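Local coordinates for D-glucosaminate-6-phosphate ammonia lyase (Salmonella typhimurium, PDB 7LCE), which belongs to the selenocysteine-synthase-like family of pyridoxal-phosphate-dependent proteins, in the aminotransferase-like clan, at residues 305-308 and 309-312; 347-350 and 351-354. All coordinates share one frame; numbering follows the deposited sequence.

Interaction 1: 305-308 and 309-312; sequences RVNA and SELG. With CA (calcium ion), chain I.
N307 holds its CG anti to the backbone N (chi1 -175°), which swings the amide beside its own carbonyl carbon, with OD1 facing the N-H of E310, while E310 keeps CG beside its own backbone N (chi1 -71°) and then runs out extended, away from the helix. The two side chains lie roughly perpendicular, with the amide and carboxylate planes 57° apart. N307 is the N-cap: its OD1 accepts from E310 N at 2.8 Å in a somewhat bent bond, the donor tilted out of the amide plane. Its backbone works as well, since N307 O receives L311 N at 2.9 Å in a nearly straight bond. One residue on, A308 O takes G312 N at 2.9 Å, and there the helix stops, with G312 at positive phi. The apolar side of the turn is made by V306 CG1, which lies 3.6 Å from L311 CD2; both side chains also rest on V318 of helix 315-324, so the end of strand 300-306 and the short helix share a patch of packing. The outer side belongs to the E310 carboxylate, whose OE1 is 2.5 Å and OE2 2.7 Å from a calcium ion, a bidentate grip; a water lies 2.4 Å from the same calcium ion. One residue thus serves two ends: the main-chain N-H of E310 is occupied by the asparagine cap, and its carboxylate by the metal, whose positive charge would be expected to favour the ionised form of that group.

Interaction 2: 347-350 and 351-354; sequences TVAE and GEMA
E352 reaches back from the first turn of helix 352-365 to A349, and most of its side chain lies against V348 and A349. CB lies 3.7 Å from V348 CG1, the two side chains running antiparallel past one another. With chi1 at -58°, CG is anti to the carbonyl carbon and the chain runs extended along A349, CG standing 4.0 Å from A349 CB. CD comes closer to the same methyl, 3.6 Å from A349 CB. At the tip, OE1 accepts the backbone A349 N at 3.0 Å; the N-H points almost straight at the oxygen (170°) but meets it from above the carboxylate plane. OE2 faces another way, toward K13 NZ, in a long and weak ion pair, and the side chain as a whole also touches I15 of strand 13-17. The backbone beneath is a type II beta turn over residues 349-352: E350 has the extended backbone angles of its second position, G351 has positive phi (91°) at the third, and E352 N donates to A349 O at 3.3 Å. A349 and E352 are thus joined twice, once main chain to main chain and once main chain to carboxylate, while G351 is also the N-cap of the helix. The M353 side chain lies roughly perpendicular to that of V348. Its CG is 3.8 Å from V348 CG1, and a bend at chi2 brings the terminal methyl round to the valine, with CE 3.8 Å from V348 CG2. V348 rests as well on A17, and T347, at the start of the segment, bonds through OG1 to N16 O and packs on F44 of the second subunit.

Following the chain from the N terminus, interaction 1 comes first, turning the end of strand 300-306 into the short helix 308-311. Helix 315-324 and strands 327-331 and 340-343 follow before interaction 2 begins the C-terminal helix 352-365. The two are in series, neither nested nor crossed: each closes a tight local turn within eight consecutive residues. The centres of interaction 1 and interaction 2 lie about 25 Å apart and the nearest atoms of interaction 1 and interaction 2 about 13 Å, without touching. Strand 340-343, which pairs with 300-306, precedes the 347-350 loop and thereby relates them. Interaction 1 ties the three-stranded sheet to helix 315-324; interaction 2 fits the last helix against strand 13-17, itself paired with 327-331.

Interaction 1: 305-308 and 309-312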
loop_
_atom_site.group_PDB
_atom_site.type_symbol
_atom_site.label_atom_id
_atom_site.label_comp_id
_atom_site.label_asym_id
_atom_site.label_seq_id
_atom_site.Cartn_x
_atom_site.Cartn_y
_atom_site.Cartn_z
ATOM N N ARG A 305 -41.568 -51.472 -2.711
ATOM C CA ARG A 305 -42.566 -50.519 -3.169
ATOM C C ARG A 305 -43.745 -50.533 -2.207
ATOM O O ARG A 305 -44.232 -51.604 -1.827
ATOM C CB ARG A 305 -43.019 -50.861 -4.592
ATOM C CG ARG A 305 -43.989 -49.869 -5.212
ATOM C CD ARG A 305 -44.166 -50.130 -6.705
ATOM N NE ARG A 305 -42.920 -49.985 -7.450
ATOM C CZ ARG A 305 -42.161 -50.996 -7.855
ATOM N NH1 ARG A 305 -42.491 -52.252 -7.606
ATOM N NH2 ARG A 305 -41.042 -50.740 -8.526
ATOM N N VAL A 306 -44.202 -49.346 -1.819
ATOM C CA VAL A 306 -45.258 -49.186 -0.828
ATOM C C VAL A 306 -46.515 -48.712 -1.537
ATOM O O VAL A 306 -46.460 -47.796 -2.368
ATOM C CB VAL A 306 -44.844 -48.199 0.276
ATOM C CG1 VAL A 306 -45.860 -48.208 1.404
ATOM C CG2 VAL A 306 -43.458 -48.537 0.793
ATOM N N ASN A 307 -47.646 -49.329 -1.208
ATOM C CA ASN A 307 -48.945 -48.902 -1.709
ATOM C C ASN A 307 -49.661 -48.172 -0.584
ATOM O O ASN A 307 -50.078 -48.790 0.401
ATOM C CB ASN A 307 -49.763 -50.093 -2.203
ATOM C CG ASN A 307 -51.075 -49.673 -2.831
ATOM O OD1 ASN A 307 -52.135 -49.791 -2.220
ATOM N ND2 ASN A 307 -51.008 -49.169 -4.057
ATOM N N ALA A 308 -49.802 -46.852 -0.732
ATOM C CA ALA A 308 -50.417 -46.055 0.324
ATOM C C ALA A 308 -51.859 -46.475 0.568
ATOM O O ALA A 308 -52.335 -46.426 1.708
ATOM C CB ALA A 308 -50.344 -44.569 -0.026
ATOM N N SER A 309 -52.567 -46.889 -0.484
ATOM C CA SER A 309 -53.962 -47.290 -0.332
ATOM C C SER A 309 -54.090 -48.521 0.560
ATOM O O SER A 309 -54.940 -48.565 1.458
ATOM C CB SER A 309 -54.579 -47.548 -1.706
ATOM O OG SER A 309 -55.939 -47.929 -1.589
ATOM N N GLU A 310 -53.243 -49.530 0.337
ATOM C CA GLU A 310 -53.336 -50.762 1.115
ATOM C C GLU A 310 -52.752 -50.585 2.512
ATOM O O GLU A 310 -53.417 -50.875 3.513
ATOM C CB GLU A 310 -52.624 -51.911 0.391
ATOM C CG GLU A 310 -53.314 -52.428 -0.867
ATOM C CD GLU A 310 -52.443 -53.396 -1.658
ATOM O OE1 GLU A 310 -51.308 -53.677 -1.219
ATOM O OE2 GLU A 310 -52.897 -53.884 -2.716
ATOM N N LEU A 311 -51.510 -50.108 2.597
ATOM C CA LEU A 311 -50.840 -50.021 3.890
ATOM C C LEU A 311 -51.420 -48.904 4.746
ATOM O O LEU A 311 -51.672 -49.098 5.940
ATOM C CB LEU A 311 -49.338 -49.825 3.687
ATOM C CG LEU A 311 -48.464 -49.898 4.938
ATOM C CD1 LEU A 311 -48.317 -51.331 5.413
ATOM C CD2 LEU A 311 -47.104 -49.305 4.650
ATOM N N GLY A 312 -51.666 -47.739 4.152
ATOM C CA GLY A 312 -52.075 -46.564 4.891
ATOM C C GLY A 312 -50.986 -45.534 5.075
ATOM O O GLY A 312 -51.256 -44.465 5.638
HETATM CA CA CA I . -50.759 -55.460 -2.952
HETATM O O HOH W 1 -50.236 -56.458 -0.844
#

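Interaction 2: 347-350 and 351-354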
loop_
_atom_site.group_PDB
_atom_site.type_symbol
_atom_site.label_atom_id
_atom_site.label_comp_id
_atom_site.label_asym_id
_atom_site.label_seq_id
_atom_site.Cartn_x
_atom_site.Cartn_y
_atom_site.Cartn_z
ATOM N N THR A 347 -24.073 -53.650 3.576
ATOM C CA THR A 347 -23.826 -53.215 4.945
ATOM C C THR A 347 -24.680 -53.951 5.972
ATOM O O THR A 347 -24.512 -53.718 7.173
ATOM C CB THR A 347 -24.067 -51.707 5.081
ATOM O OG1 THR A 347 -25.385 -51.384 4.624
ATOM C CG2 THR A 347 -23.050 -50.931 4.259
ATOM N N VAL A 348 -25.591 -54.817 5.536
ATOM C CA VAL A 348 -26.447 -55.556 6.459
ATOM C C VAL A 348 -25.705 -56.795 6.942
ATOM O O VAL A 348 -25.125 -57.537 6.141
ATOM C CB VAL A 348 -27.777 -55.936 5.787
ATOM C CG1 VAL A 348 -28.709 -56.599 6.789
ATOM C CG2 VAL A 348 -28.435 -54.713 5.168
ATOM N N ALA A 349 -25.732 -57.028 8.251
ATOM C CA ALA A 349 -25.065 -58.180 8.830
ATOM C C ALA A 349 -26.020 -59.368 8.895
ATOM O O ALA A 349 -27.208 -59.266 8.581
ATOM C CB ALA A 349 -24.529 -57.849 10.222
ATOM N N GLU A 350 -25.483 -60.512 9.313
ATOM C CA GLU A 350 -26.285 -61.725 9.389
ATOM C C GLU A 350 -27.337 -61.600 10.484
ATOM O O GLU A 350 -27.027 -61.234 11.622
ATOM C CB GLU A 350 -25.391 -62.939 9.634
ATOM C CG GLU A 350 -24.613 -63.369 8.400
ATOM C CD GLU A 350 -25.519 -63.726 7.237
ATOM O OE1 GLU A 350 -26.589 -64.326 7.473
ATOM O OE2 GLU A 350 -25.167 -63.395 6.085
ATOM N N GLY A 351 -28.583 -61.918 10.135
ATOM C CA GLY A 351 -29.702 -61.828 11.041
ATOM C C GLY A 351 -30.425 -60.496 11.014
ATOM O O GLY A 351 -31.621 -60.444 11.322
ATOM N N GLU A 352 -29.728 -59.417 10.654
ATOM C CA GLU A 352 -30.367 -58.107 10.601
ATOM C C GLU A 352 -31.437 -58.041 9.516
ATOM O O GLU A 352 -32.393 -57.268 9.641
ATOM C CB GLU A 352 -29.306 -57.023 10.398
ATOM C CG GLU A 352 -28.249 -57.011 11.498
ATOM C CD GLU A 352 -27.308 -55.826 11.412
ATOM O OE1 GLU A 352 -27.055 -55.338 10.290
ATOM O OE2 GLU A 352 -26.816 -55.383 12.472
ATOM N N MET A 353 -31.305 -58.842 8.454
ATOM C CA MET A 353 -32.347 -58.876 7.431
ATOM C C MET A 353 -33.679 -59.317 8.019
ATOM O O MET A 353 -34.729 -58.753 7.691
ATOM C CB MET A 353 -31.938 -59.792 6.279
ATOM C CG MET A 353 -31.120 -59.091 5.213
ATOM S SD MET A 353 -32.135 -57.896 4.321
ATOM C CE MET A 353 -30.886 -57.007 3.395
ATOM N N ALA A 354 -33.656 -60.324 8.894
ATOM C CA ALA A 354 -34.889 -60.771 9.529
ATOM C C ALA A 354 -35.485 -59.674 10.399
ATOM O O ALA A 354 -36.712 -59.559 10.504
ATOM C CB ALA A 354 -34.630 -62.027 10.359
#